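Local coordinates for protein ADP-ribosylating toxin CARDS (Mycoplasma pneumoniae, PDB 4TLV) that transfers ADP-ribose from NAD(+) to target proteins, vacuolates mammalian cells and disrupts respiratory epithelium, as the main virulence factor of its bacterium, at residues 99-104 against 525-530; 125-130 against 476-481; 492-497 against 509-514; 554-559 against 566-571. One frame throughout, in Å; residues are numbered along the deposited sequence.

How the interactions relate
From the N terminus, the chain first supplies mART helix segment 99-104, then the helix end and turn at 125-130; their partners come only much later, in the D3 beta-trefoil. Interaction 2 pairs 125-130 with the turn at 476-481; interaction 1, opened earlier and closed later at 525-530, encloses it, and both tie mART to D3. Interaction 3, a hairpin joining 492-497 to 509-514, also falls within the span of interaction 1 but follows interaction 2 in series. Interaction 4, the hairpin of 554-559 and 566-571, comes after all of them. Strands 506-512 and 567-570 are neighbours in the D3 sheet, and Asn-496 OD1 meets Ser-569 OG between interactions 3 and 4.

Interaction 1 of 4, residues 99-104 against 525-530; sequences LLDLMR and KWYFSR
Asp-101 and Tyr-527 meet at about a right angle, with OD1 of the aspartate at the edge of the phenol ring, in its plane and 3.2 Å from Tyr-527 CE2. Arg-104, about one turn further along the helix, comes over a face of that ring instead. Its CB sits 3.7 Å from the centroid of the Tyr-527 ring, a CH-pi contact offset toward the rim, and the arginine chain then bends at chi2 and chi3 and carries the guanidinium off to Gln-119 and the carbonyl of Tyr-549. Tyr-527 reaches up to the helix with CG between its backbone N and carbonyl carbon (chi1 65°), and its hydroxyl is bonded to Asn-552.

The polar link is short: Ser-529 OG donates to Asp-101 OD1 at 2.6 Å, approaching from above the carboxylate plane. OD1 also accepts from Gln-105 NE2, and so is gripped twice. The second oxygen works through a water, which donates to Asp-101 OD2 at 2.7 Å and accepts from Arg-530 N at 3.0 Å. Both carboxylate oxygens of this buried aspartate are thus used, one directly and one by relay. Leu-100 CD2 adds an apolar touch on Tyr-527 CB.

This is a domain interface, mART against D3: segment 99-104 of helix 92-104 runs at 108° to edge strand 526-529, with helix 115-126 packed against the helix and strand 543-548 pairing with the strand.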
# COMPACT_ATOMS: atom_id res chain seq x y z
N LEU A 99 2.51 -17.33 -5.37
CA LEU A 99 3.34 -18.33 -4.69
C LEU A 99 2.66 -18.89 -3.43
O LEU A 99 2.72 -20.09 -3.16
CB LEU A 99 4.73 -17.77 -4.38
CG LEU A 99 5.61 -17.46 -5.61
CD1 LEU A 99 6.95 -16.94 -5.18
CD2 LEU A 99 5.78 -18.70 -6.50
N LEU A 100 1.98 -18.02 -2.68
CA LEU A 100 1.21 -18.48 -1.52
C LEU A 100 0.14 -19.47 -1.96
O LEU A 100 0.01 -20.55 -1.38
CB LEU A 100 0.57 -17.30 -0.79
CG LEU A 100 -0.36 -17.75 0.34
CD1 LEU A 100 0.43 -18.40 1.47
CD2 LEU A 100 -1.16 -16.53 0.84
N ASP A 101 -0.64 -19.09 -2.97
CA ASP A 101 -1.65 -19.96 -3.55
C ASP A 101 -1.05 -21.32 -3.91
O ASP A 101 -1.52 -22.35 -3.44
CB ASP A 101 -2.21 -19.26 -4.80
CG ASP A 101 -3.23 -20.10 -5.54
OD1 ASP A 101 -3.92 -20.94 -4.92
OD2 ASP A 101 -3.38 -19.88 -6.77
N LEU A 102 0.01 -21.33 -4.72
CA LEU A 102 0.63 -22.59 -5.11
C LEU A 102 1.07 -23.42 -3.88
O LEU A 102 0.86 -24.63 -3.84
CB LEU A 102 1.80 -22.35 -6.06
CG LEU A 102 1.39 -21.72 -7.40
CD1 LEU A 102 2.61 -21.26 -8.14
CD2 LEU A 102 0.58 -22.70 -8.25
N MET A 103 1.68 -22.77 -2.90
CA MET A 103 2.09 -23.45 -1.67
C MET A 103 0.90 -24.05 -0.91
O MET A 103 0.99 -25.17 -0.42
CB MET A 103 2.91 -22.53 -0.76
CG MET A 103 4.27 -22.18 -1.37
SD MET A 103 5.33 -21.30 -0.21
CE MET A 103 4.21 -20.03 0.37
N ARG A 104 -0.21 -23.32 -0.81
CA ARG A 104 -1.36 -23.85 -0.09
C ARG A 104 -2.00 -25.01 -0.85
O ARG A 104 -2.58 -25.90 -0.24
CB ARG A 104 -2.43 -22.78 0.15
CG ARG A 104 -2.00 -21.62 1.05
CD ARG A 104 -1.34 -22.06 2.36
NE ARG A 104 -2.17 -22.95 3.19
CZ ARG A 104 -1.79 -23.40 4.38
NH1 ARG A 104 -0.62 -23.04 4.89
NH2 ARG A 104 -2.58 -24.21 5.08
N LYS A 525 -9.02 -18.34 7.98
CA LYS A 525 -8.00 -17.93 7.00
C LYS A 525 -8.30 -18.33 5.56
O LYS A 525 -8.64 -19.49 5.29
CB LYS A 525 -6.62 -18.46 7.43
CG LYS A 525 -6.21 -17.99 8.82
CD LYS A 525 -4.75 -18.25 9.08
CE LYS A 525 -4.33 -17.60 10.40
NZ LYS A 525 -2.93 -17.96 10.71
N TRP A 526 -8.15 -17.38 4.64
CA TRP A 526 -8.49 -17.59 3.23
C TRP A 526 -7.38 -17.08 2.31
O TRP A 526 -6.60 -16.21 2.70
CB TRP A 526 -9.80 -16.87 2.89
CG TRP A 526 -10.92 -17.27 3.77
CD1 TRP A 526 -11.22 -16.77 5.00
CD2 TRP A 526 -11.88 -18.30 3.50
NE1 TRP A 526 -12.32 -17.42 5.52
CE2 TRP A 526 -12.75 -18.36 4.61
CE3 TRP A 526 -12.10 -19.16 2.42
CZ2 TRP A 526 -13.82 -19.25 4.68
CZ3 TRP A 526 -13.18 -20.06 2.49
CH2 TRP A 526 -14.02 -20.09 3.61
N TYR A 527 -7.32 -17.62 1.10
CA TYR A 527 -6.38 -17.12 0.10
C TYR A 527 -7.01 -17.13 -1.28
O TYR A 527 -8.00 -17.84 -1.52
CB TYR A 527 -5.07 -17.91 0.12
CG TYR A 527 -5.23 -19.35 -0.29
CD1 TYR A 527 -5.66 -20.31 0.63
CD2 TYR A 527 -4.95 -19.76 -1.59
CE1 TYR A 527 -5.81 -21.65 0.25
CE2 TYR A 527 -5.09 -21.09 -1.98
CZ TYR A 527 -5.52 -22.03 -1.05
OH TYR A 527 -5.66 -23.34 -1.45
N PHE A 528 -6.45 -16.34 -2.18
CA PHE A 528 -7.00 -16.18 -3.53
C PHE A 528 -6.19 -17.00 -4.53
O PHE A 528 -4.97 -17.16 -4.36
CB PHE A 528 -6.98 -14.70 -3.93
CG PHE A 528 -7.79 -13.82 -3.01
CD1 PHE A 528 -7.26 -13.38 -1.81
CD2 PHE A 528 -9.08 -13.44 -3.36
CE1 PHE A 528 -8.00 -12.58 -0.94
CE2 PHE A 528 -9.84 -12.63 -2.50
CZ PHE A 528 -9.30 -12.21 -1.30
N SER A 529 -6.87 -17.51 -5.55
CA SER A 529 -6.24 -18.36 -6.58
C SER A 529 -6.64 -17.91 -7.97
O SER A 529 -7.82 -17.68 -8.23
CB SER A 529 -6.69 -19.82 -6.45
OG SER A 529 -6.40 -20.33 -5.17
N ARG A 530 -5.67 -17.81 -8.87
CA ARG A 530 -5.95 -17.48 -10.26
C ARG A 530 -6.37 -18.73 -11.04
O ARG A 530 -7.18 -18.64 -11.95
CB ARG A 530 -4.72 -16.82 -10.92
CG ARG A 530 -4.33 -15.46 -10.30
CD ARG A 530 -2.96 -15.00 -10.82
NE ARG A 530 -3.00 -14.83 -12.28
CZ ARG A 530 -3.32 -13.69 -12.89
NH1 ARG A 530 -3.61 -12.60 -12.18
NH2 ARG A 530 -3.34 -13.64 -14.22
O HOH W 1 -2.81 -17.56 -7.92

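Interaction 2 of 4, residues 125-130 against 476-481; sequences LRTSFA and DLKTSK
The C-terminal end of mART helix 115-126 meets a tight turn of D3, and Arg-126 makes the main contact. Its chain runs extended from CG to NE, bringing NH1 to Ser-480 OG at 3.0 Å, with the serine oxygen tilted 16° from the guanidinium plane. The same nitrogen gives a weak bond to Leu-477 O at 3.3 Å. Leu-477 also packs its side chain on the arginine: CD2 lies over one face of the guanidinium, 3.8 Å from Arg-126 NE, while CD1 comes within 3.6 Å of Arg-126 O.

The turn joins the adjacent antiparallel strands 473-476 and 481-485 of the D3 beta-trefoil, and is shaped by Asp-476. Its OD1 accepts from Lys-478 N, an Asx turn, and its OD2 takes the hydroxyl of Thr-479 at 2.6 Å; Asp-476 O receives both Thr-479 N and Ser-480 N. Ser-480, with positive phi (65°), closes the turn before strand 481-485, and its OG is bonded to Tyr-549 OH as well as to the arginine. Thr-127, the first residue to leave helical geometry, touches Lys-478 with its methyl CG2, 4.0 Å from CG of the lysine and at about a right angle to it; its hydroxyl bonds to Arg-123 O.

On the arginine's second terminal nitrogen, NH2, Glu-97 of helix 92-104 makes a salt bridge and Tyr-475 OH a hydrogen bond, which probably holds the guanidinium's rotation.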
# COMPACT_ATOMS: atom_id res chain seq x y z
N LEU A 125 6.56 -9.46 2.98
CA LEU A 125 6.23 -8.78 1.72
C LEU A 125 4.87 -8.06 1.83
O LEU A 125 4.70 -6.95 1.31
CB LEU A 125 6.15 -9.80 0.59
CG LEU A 125 5.69 -9.32 -0.79
CD1 LEU A 125 6.60 -8.19 -1.27
CD2 LEU A 125 5.71 -10.49 -1.76
N ARG A 126 3.92 -8.71 2.49
CA ARG A 126 2.54 -8.20 2.61
C ARG A 126 2.43 -6.99 3.51
O ARG A 126 1.53 -6.15 3.36
CB ARG A 126 1.65 -9.29 3.21
CG ARG A 126 1.22 -10.37 2.23
CD ARG A 126 0.35 -11.38 3.00
NE ARG A 126 -0.51 -12.13 2.10
CZ ARG A 126 -1.54 -12.86 2.50
NH1 ARG A 126 -1.82 -12.93 3.80
NH2 ARG A 126 -2.28 -13.51 1.60
N THR A 127 3.30 -6.93 4.50
CA THR A 127 3.18 -5.93 5.54
C THR A 127 4.37 -4.97 5.43
O THR A 127 4.28 -3.95 4.73
CB THR A 127 2.98 -6.56 6.95
OG1 THR A 127 4.11 -7.38 7.30
CG2 THR A 127 1.72 -7.42 6.95
N SER A 128 5.49 -5.35 6.03
CA SER A 128 6.70 -4.51 6.09
C SER A 128 7.18 -3.86 4.79
O SER A 128 7.52 -2.67 4.78
CB SER A 128 7.87 -5.30 6.71
OG SER A 128 7.51 -5.74 8.01
N PHE A 129 7.26 -4.64 3.70
CA PHE A 129 7.77 -4.10 2.44
C PHE A 129 6.71 -3.67 1.43
O PHE A 129 7.05 -3.16 0.37
CB PHE A 129 8.69 -5.12 1.76
CG PHE A 129 9.83 -5.57 2.62
CD1 PHE A 129 10.82 -4.67 3.00
CD2 PHE A 129 9.94 -6.89 3.03
CE1 PHE A 129 11.90 -5.07 3.79
CE2 PHE A 129 11.02 -7.30 3.83
CZ PHE A 129 11.99 -6.39 4.20
N ALA A 130 5.44 -3.89 1.74
CA ALA A 130 4.39 -3.71 0.74
C ALA A 130 4.25 -2.26 0.24
O ALA A 130 3.95 -2.02 -0.94
CB ALA A 130 3.05 -4.21 1.30
N ASP A 476 -7.46 -8.97 5.70
CA ASP A 476 -6.38 -8.55 6.59
C ASP A 476 -5.10 -9.27 6.21
O ASP A 476 -4.98 -10.47 6.43
CB ASP A 476 -6.70 -8.85 8.05
CG ASP A 476 -5.52 -8.58 8.95
OD1 ASP A 476 -4.69 -7.69 8.62
OD2 ASP A 476 -5.38 -9.28 9.97
N LEU A 477 -4.14 -8.54 5.64
CA LEU A 477 -2.90 -9.18 5.19
C LEU A 477 -2.07 -9.76 6.33
O LEU A 477 -1.22 -10.62 6.09
CB LEU A 477 -2.06 -8.17 4.40
CG LEU A 477 -2.64 -7.77 3.05
CD1 LEU A 477 -1.90 -6.53 2.51
CD2 LEU A 477 -2.58 -8.94 2.03
N LYS A 478 -2.25 -9.28 7.56
CA LYS A 478 -1.48 -9.83 8.67
C LYS A 478 -1.86 -11.28 8.98
O LYS A 478 -1.01 -12.09 9.30
CB LYS A 478 -1.63 -9.01 9.95
CG LYS A 478 -0.91 -7.67 9.96
CD LYS A 478 -1.16 -6.91 11.28
CE LYS A 478 -0.21 -7.35 12.37
NZ LYS A 478 -0.36 -6.52 13.61
N THR A 479 -3.15 -11.58 8.88
CA THR A 479 -3.69 -12.84 9.39
C THR A 479 -4.43 -13.67 8.34
O THR A 479 -4.84 -14.78 8.64
CB THR A 479 -4.67 -12.61 10.55
OG1 THR A 479 -5.79 -11.85 10.09
CG2 THR A 479 -3.99 -11.87 11.72
N SER A 480 -4.62 -13.12 7.14
CA SER A 480 -5.38 -13.76 6.06
C SER A 480 -6.87 -13.94 6.35
O SER A 480 -7.51 -14.81 5.75
CB SER A 480 -4.76 -15.12 5.67
OG SER A 480 -3.42 -14.99 5.23
N LYS A 481 -7.43 -13.15 7.26
CA LYS A 481 -8.87 -13.21 7.52
C LYS A 481 -9.64 -12.28 6.57
O LYS A 481 -9.09 -11.31 6.03
CB LYS A 481 -9.18 -12.90 8.99
CG LYS A 481 -8.52 -13.86 9.99
CD LYS A 481 -9.16 -13.77 11.37
CE LYS A 481 -8.86 -12.42 12.02
NZ LYS A 481 -7.40 -12.33 12.30

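Interaction 3 of 4, residues 492-497 against 509-514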
# COMPACT_ATOMS: atom_id res chain seq x y z
N PHE A 492 -17.57 -8.43 11.20
CA PHE A 492 -17.84 -9.87 11.09
C PHE A 492 -16.87 -10.55 10.14
O PHE A 492 -16.60 -10.03 9.06
CB PHE A 492 -19.27 -10.10 10.59
CG PHE A 492 -20.32 -9.51 11.49
CD1 PHE A 492 -20.63 -8.16 11.42
CD2 PHE A 492 -20.98 -10.30 12.42
CE1 PHE A 492 -21.60 -7.61 12.24
CE2 PHE A 492 -21.94 -9.75 13.25
CZ PHE A 492 -22.24 -8.41 13.17
N PHE A 493 -16.39 -11.74 10.54
CA PHE A 493 -15.35 -12.47 9.82
C PHE A 493 -15.86 -13.75 9.14
O PHE A 493 -16.69 -14.48 9.70
CB PHE A 493 -14.23 -12.84 10.80
CG PHE A 493 -13.51 -11.64 11.37
CD1 PHE A 493 -14.06 -10.92 12.42
CD2 PHE A 493 -12.31 -11.23 10.82
CE1 PHE A 493 -13.39 -9.80 12.94
CE2 PHE A 493 -11.64 -10.12 11.32
CZ PHE A 493 -12.18 -9.41 12.39
N LEU A 494 -15.35 -14.01 7.95
CA LEU A 494 -15.80 -15.14 7.14
C LEU A 494 -15.24 -16.42 7.73
O LEU A 494 -14.03 -16.55 7.92
CB LEU A 494 -15.32 -14.96 5.68
CG LEU A 494 -15.75 -16.06 4.69
CD1 LEU A 494 -17.27 -16.11 4.60
CD2 LEU A 494 -15.15 -15.81 3.33
N HIS A 495 -16.14 -17.35 8.07
CA HIS A 495 -15.74 -18.56 8.78
C HIS A 495 -16.14 -19.84 8.04
O HIS A 495 -17.30 -20.02 7.66
CB HIS A 495 -16.36 -18.56 10.19
CG HIS A 495 -15.98 -19.74 11.02
ND1 HIS A 495 -16.90 -20.64 11.51
CD2 HIS A 495 -14.77 -20.18 11.44
CE1 HIS A 495 -16.28 -21.58 12.21
NE2 HIS A 495 -14.98 -21.32 12.18
N ASN A 496 -15.18 -20.74 7.86
CA ASN A 496 -15.44 -22.03 7.22
C ASN A 496 -15.98 -23.00 8.26
O ASN A 496 -15.51 -23.00 9.38
CB ASN A 496 -14.15 -22.59 6.62
CG ASN A 496 -14.28 -24.06 6.24
OD1 ASN A 496 -15.00 -24.32 5.17
ND2 ASN A 496 -13.73 -24.95 6.90
N LYS A 497 -16.96 -23.82 7.90
CA LYS A 497 -17.49 -24.83 8.84
C LYS A 497 -17.19 -26.25 8.37
O LYS A 497 -17.17 -27.20 9.16
CB LYS A 497 -19.00 -24.67 9.01
CG LYS A 497 -19.42 -23.34 9.62
CD LYS A 497 -20.91 -23.10 9.48
CE LYS A 497 -21.72 -24.11 10.27
NZ LYS A 497 -23.13 -23.63 10.49
N VAL A 509 -20.98 -21.28 4.78
CA VAL A 509 -20.04 -20.45 5.53
C VAL A 509 -20.87 -19.50 6.39
O VAL A 509 -22.09 -19.40 6.23
CB VAL A 509 -19.11 -19.65 4.59
CG1 VAL A 509 -18.15 -20.59 3.89
CG2 VAL A 509 -19.91 -18.87 3.58
N GLU A 510 -20.23 -18.80 7.32
CA GLU A 510 -20.97 -17.86 8.17
C GLU A 510 -20.09 -16.67 8.49
O GLU A 510 -18.87 -16.74 8.33
CB GLU A 510 -21.40 -18.55 9.46
CG GLU A 510 -20.21 -19.11 10.25
CD GLU A 510 -20.62 -20.05 11.37
OE1 GLU A 510 -21.78 -20.00 11.81
OE2 GLU A 510 -19.75 -20.84 11.83
N TRP A 511 -20.71 -15.60 8.97
CA TRP A 511 -19.98 -14.38 9.33
C TRP A 511 -20.10 -14.13 10.82
O TRP A 511 -21.21 -13.93 11.32
CB TRP A 511 -20.58 -13.20 8.58
CG TRP A 511 -20.43 -13.23 7.09
CD1 TRP A 511 -21.30 -13.75 6.17
CD2 TRP A 511 -19.34 -12.68 6.35
NE1 TRP A 511 -20.81 -13.57 4.90
CE2 TRP A 511 -19.61 -12.91 4.98
CE3 TRP A 511 -18.16 -12.01 6.70
CZ2 TRP A 511 -18.75 -12.48 3.97
CZ3 TRP A 511 -17.30 -11.60 5.69
CH2 TRP A 511 -17.61 -11.83 4.35
N LEU A 512 -18.97 -14.14 11.53
CA LEU A 512 -18.98 -14.11 12.99
C LEU A 512 -18.11 -13.00 13.55
O LEU A 512 -17.02 -12.77 13.04
CB LEU A 512 -18.44 -15.42 13.54
CG LEU A 512 -19.11 -16.71 13.08
CD1 LEU A 512 -18.30 -17.91 13.52
CD2 LEU A 512 -20.54 -16.80 13.62
N LYS A 513 -18.54 -12.37 14.63
CA LYS A 513 -17.64 -11.45 15.34
C LYS A 513 -16.47 -12.25 15.88
O LYS A 513 -16.62 -13.41 16.25
CB LYS A 513 -18.37 -10.72 16.47
CG LYS A 513 -19.43 -9.77 15.97
CD LYS A 513 -19.95 -8.89 17.08
CE LYS A 513 -21.00 -7.91 16.55
NZ LYS A 513 -21.46 -6.98 17.60
N HIS A 514 -15.29 -11.64 15.91
CA HIS A 514 -14.09 -12.40 16.19
C HIS A 514 -12.96 -11.41 16.48
O HIS A 514 -13.03 -10.27 16.07
CB HIS A 514 -13.77 -13.27 14.98
CG HIS A 514 -12.69 -14.28 15.22
ND1 HIS A 514 -12.88 -15.42 15.98
CD2 HIS A 514 -11.41 -14.34 14.78
CE1 HIS A 514 -11.76 -16.12 16.01
NE2 HIS A 514 -10.86 -15.49 15.28
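With CG trans to its backbone N (chi1 -178°), His-495 runs beside Glu-510, whose CG sits between backbone N and carbonyl carbon (chi1 58°) and whose chain is extended from there. The two side chains point the same way, imidazole and carboxylate nearly coplanar, and His-495 ND1 donates to Glu-510 OE2 at 2.9 Å. The oxygen is in the ring plane and uses its anti lone pair. Lys-497 comes across this carboxylate at about a right angle, its CG 3.4 Å from Glu-510 OE2. Lys-497 NZ lies 4.1 Å from Glu-510 OE1, beyond a salt bridge, though its charge probably still favours the carboxylate. Leu-512 CD1 rests near the imidazole from the other strand.

The face carrying Leu-494 and Trp-511 is apolar. Leu-494 CD1 lies over the Trp-511 six-membered ring, 4.1 Å from its centroid, and also touches CG2 of the neighbouring Val-509. Past the far end, the edge of the His-514 ring is turned to the face of the Phe-493 ring, T-shaped with planes at 68°, and Lys-513 CG approaches the Phe-492 ring off-centre.

Backbone pairing is antiparallel. Phe-493 and Leu-512 form a hydrogen-bonded pair, Phe-493 N to Leu-512 O at 2.8 Å and Leu-512 N to Phe-493 O at 2.9 Å, as do His-495 and Glu-510; Leu-494 with Trp-511 is the non-hydrogen-bonded pair between. The hairpin belongs to the D3 beta-trefoil: strand 490-495 has 481-485 on its other flank, strand 506-512 has 567-570, and Leu-494 and Val-509 pack on Leu-555 of strand 554-558.

Interaction 4 of 4, residues 554-559 against 566-571; sequences QLKVII and GWYSTY
Gly-566 comes first, its carbonyl O accepting from Ile-558 N at 3.0 Å, while Val-557 CG1 lies 3.7 Å from the same Gly-566 O. Next comes Trp-567, whose indole is spread under Val-557: methyl CG2 stands 3.4 Å from the centroid of the Trp-567 six-membered ring, over its centre and 9° off the normal, a close CH-pi contact. Leu-555 CD2 meets the same ring at its edge, near CZ3, and the indole NH is bonded to Ser-463. With CG1 trans to the backbone N (chi1 -172°), Val-557 turns its other methyl, CG2, onto the indole.

Tyr-568 turns to the opposite face of the sheet, where its ring turns back alongside Lys-556 and Ile-558. Lys-556 CB is 3.7 Å from Tyr-568 CZ, off-centre, and Ile-558 CG1 meets CE1 at about a right angle. Tyr-568 and Lys-556 form a hydrogen-bonded pair, Lys-556 N to Tyr-568 O and Tyr-568 N to Lys-556 O both 2.9 Å. These two strands form a beta hairpin of the D3 beta-trefoil, with 506-512 flanking one strand and 578-583 the other. Tyr-568 OH is hydrogen-bonded to Glu-575, with which Lys-556 NZ makes a salt bridge while also bonding Asp-572 O.

Ser-569 lies opposite Leu-555 in the non-hydrogen-bonded pair; its CA is 3.0 Å from Gln-554 O, a CA-H...O contact, and its hydroxyl bonds to Asn-496. Thr-570 follows, pairing with Gln-554 through both backbone bonds. Its CG2 touches Lys-556 CE at 3.5 Å, where the extended lysine chain passes by, and its hydroxyl binds Asp-572 N and Ser-505 O.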
# COMPACT_ATOMS: atom_id res chain seq x y z
N GLN A 554 -13.34 -24.75 -0.73
CA GLN A 554 -13.51 -23.69 -1.72
C GLN A 554 -14.81 -22.90 -1.57
O GLN A 554 -15.91 -23.46 -1.50
CB GLN A 554 -13.41 -24.24 -3.15
CG GLN A 554 -13.38 -23.13 -4.19
CD GLN A 554 -13.20 -23.64 -5.62
OE1 GLN A 554 -13.00 -24.84 -5.85
NE2 GLN A 554 -13.27 -22.73 -6.59
N LEU A 555 -14.66 -21.58 -1.53
CA LEU A 555 -15.80 -20.67 -1.44
C LEU A 555 -16.56 -20.65 -2.76
O LEU A 555 -15.97 -20.42 -3.82
CB LEU A 555 -15.32 -19.25 -1.10
CG LEU A 555 -16.39 -18.26 -0.67
CD1 LEU A 555 -17.02 -18.73 0.66
CD2 LEU A 555 -15.82 -16.86 -0.53
N LYS A 556 -17.87 -20.86 -2.69
CA LYS A 556 -18.73 -20.73 -3.86
C LYS A 556 -20.10 -20.15 -3.49
O LYS A 556 -20.41 -20.00 -2.31
CB LYS A 556 -18.93 -22.08 -4.56
CG LYS A 556 -17.64 -22.75 -5.01
CD LYS A 556 -17.94 -23.91 -5.96
CE LYS A 556 -16.76 -24.85 -6.09
NZ LYS A 556 -17.10 -26.03 -6.92
N VAL A 557 -20.90 -19.83 -4.51
CA VAL A 557 -22.24 -19.29 -4.30
C VAL A 557 -23.27 -20.04 -5.16
O VAL A 557 -23.02 -20.34 -6.33
CB VAL A 557 -22.33 -17.81 -4.68
CG1 VAL A 557 -23.67 -17.25 -4.27
CG2 VAL A 557 -21.24 -17.01 -4.01
N ILE A 558 -24.42 -20.34 -4.58
CA ILE A 558 -25.50 -21.00 -5.34
C ILE A 558 -26.15 -20.02 -6.29
O ILE A 558 -26.46 -18.89 -5.92
CB ILE A 558 -26.55 -21.63 -4.39
CG1 ILE A 558 -25.88 -22.68 -3.51
CG2 ILE A 558 -27.69 -22.24 -5.21
CD1 ILE A 558 -26.77 -23.23 -2.39
N ILE A 559 -26.34 -20.43 -7.54
CA ILE A 559 -26.81 -19.51 -8.57
C ILE A 559 -28.32 -19.34 -8.65
O ILE A 559 -28.83 -18.24 -8.84
CB ILE A 559 -26.27 -19.89 -9.97
CG1 ILE A 559 -24.77 -19.65 -10.05
CG2 ILE A 559 -26.98 -19.10 -11.03
CD1 ILE A 559 -24.18 -19.96 -11.44
N GLY A 566 -26.76 -18.19 -1.78
CA GLY A 566 -26.17 -18.74 -0.58
C GLY A 566 -24.69 -19.04 -0.73
O GLY A 566 -24.28 -19.76 -1.64
N TRP A 567 -23.88 -18.51 0.19
CA TRP A 567 -22.44 -18.72 0.17
C TRP A 567 -22.09 -19.98 0.95
O TRP A 567 -22.54 -20.16 2.07
CB TRP A 567 -21.72 -17.49 0.77
CG TRP A 567 -21.90 -16.25 -0.06
CD1 TRP A 567 -23.05 -15.53 -0.20
CD2 TRP A 567 -20.91 -15.58 -0.85
NE1 TRP A 567 -22.84 -14.46 -1.03
CE2 TRP A 567 -21.53 -14.47 -1.45
CE3 TRP A 567 -19.56 -15.82 -1.11
CZ2 TRP A 567 -20.85 -13.59 -2.30
CZ3 TRP A 567 -18.87 -14.94 -1.96
CH2 TRP A 567 -19.52 -13.84 -2.54
N TYR A 568 -21.28 -20.85 0.36
CA TYR A 568 -20.89 -22.07 1.05
C TYR A 568 -19.45 -22.42 0.69
O TYR A 568 -18.86 -21.80 -0.18
CB TYR A 568 -21.84 -23.22 0.65
CG TYR A 568 -21.71 -23.66 -0.80
CD1 TYR A 568 -22.37 -22.99 -1.82
CD2 TYR A 568 -20.93 -24.76 -1.13
CE1 TYR A 568 -22.24 -23.38 -3.15
CE2 TYR A 568 -20.80 -25.18 -2.45
CZ TYR A 568 -21.45 -24.49 -3.46
OH TYR A 568 -21.31 -24.90 -4.76
N SER A 569 -18.88 -23.40 1.38
CA SER A 569 -17.59 -23.93 0.96
C SER A 569 -17.69 -25.44 0.70
O SER A 569 -18.55 -26.11 1.27
CB SER A 569 -16.48 -23.64 1.99
OG SER A 569 -16.67 -24.33 3.21
N THR A 570 -16.79 -25.95 -0.14
CA THR A 570 -16.91 -27.32 -0.64
C THR A 570 -15.59 -27.99 -0.99
O THR A 570 -14.60 -27.32 -1.30
CB THR A 570 -17.85 -27.37 -1.87
OG1 THR A 570 -17.97 -28.72 -2.33
CG2 THR A 570 -17.32 -26.49 -3.00
N TYR A 571 -15.57 -29.31 -0.94
CA TYR A 571 -14.44 -30.09 -1.43
C TYR A 571 -14.60 -30.44 -2.92
O TYR A 571 -13.67 -30.97 -3.54
CB TYR A 571 -14.25 -31.37 -0.63
CG TYR A 571 -13.74 -31.18 0.78
CD1 TYR A 571 -12.48 -30.63 1.01
CD2 TYR A 571 -14.50 -31.57 1.88
CE1 TYR A 571 -12.01 -30.46 2.30
CE2 TYR A 571 -14.03 -31.40 3.16
CZ TYR A 571 -12.79 -30.85 3.37
OH TYR A 571 -12.33 -30.69 4.65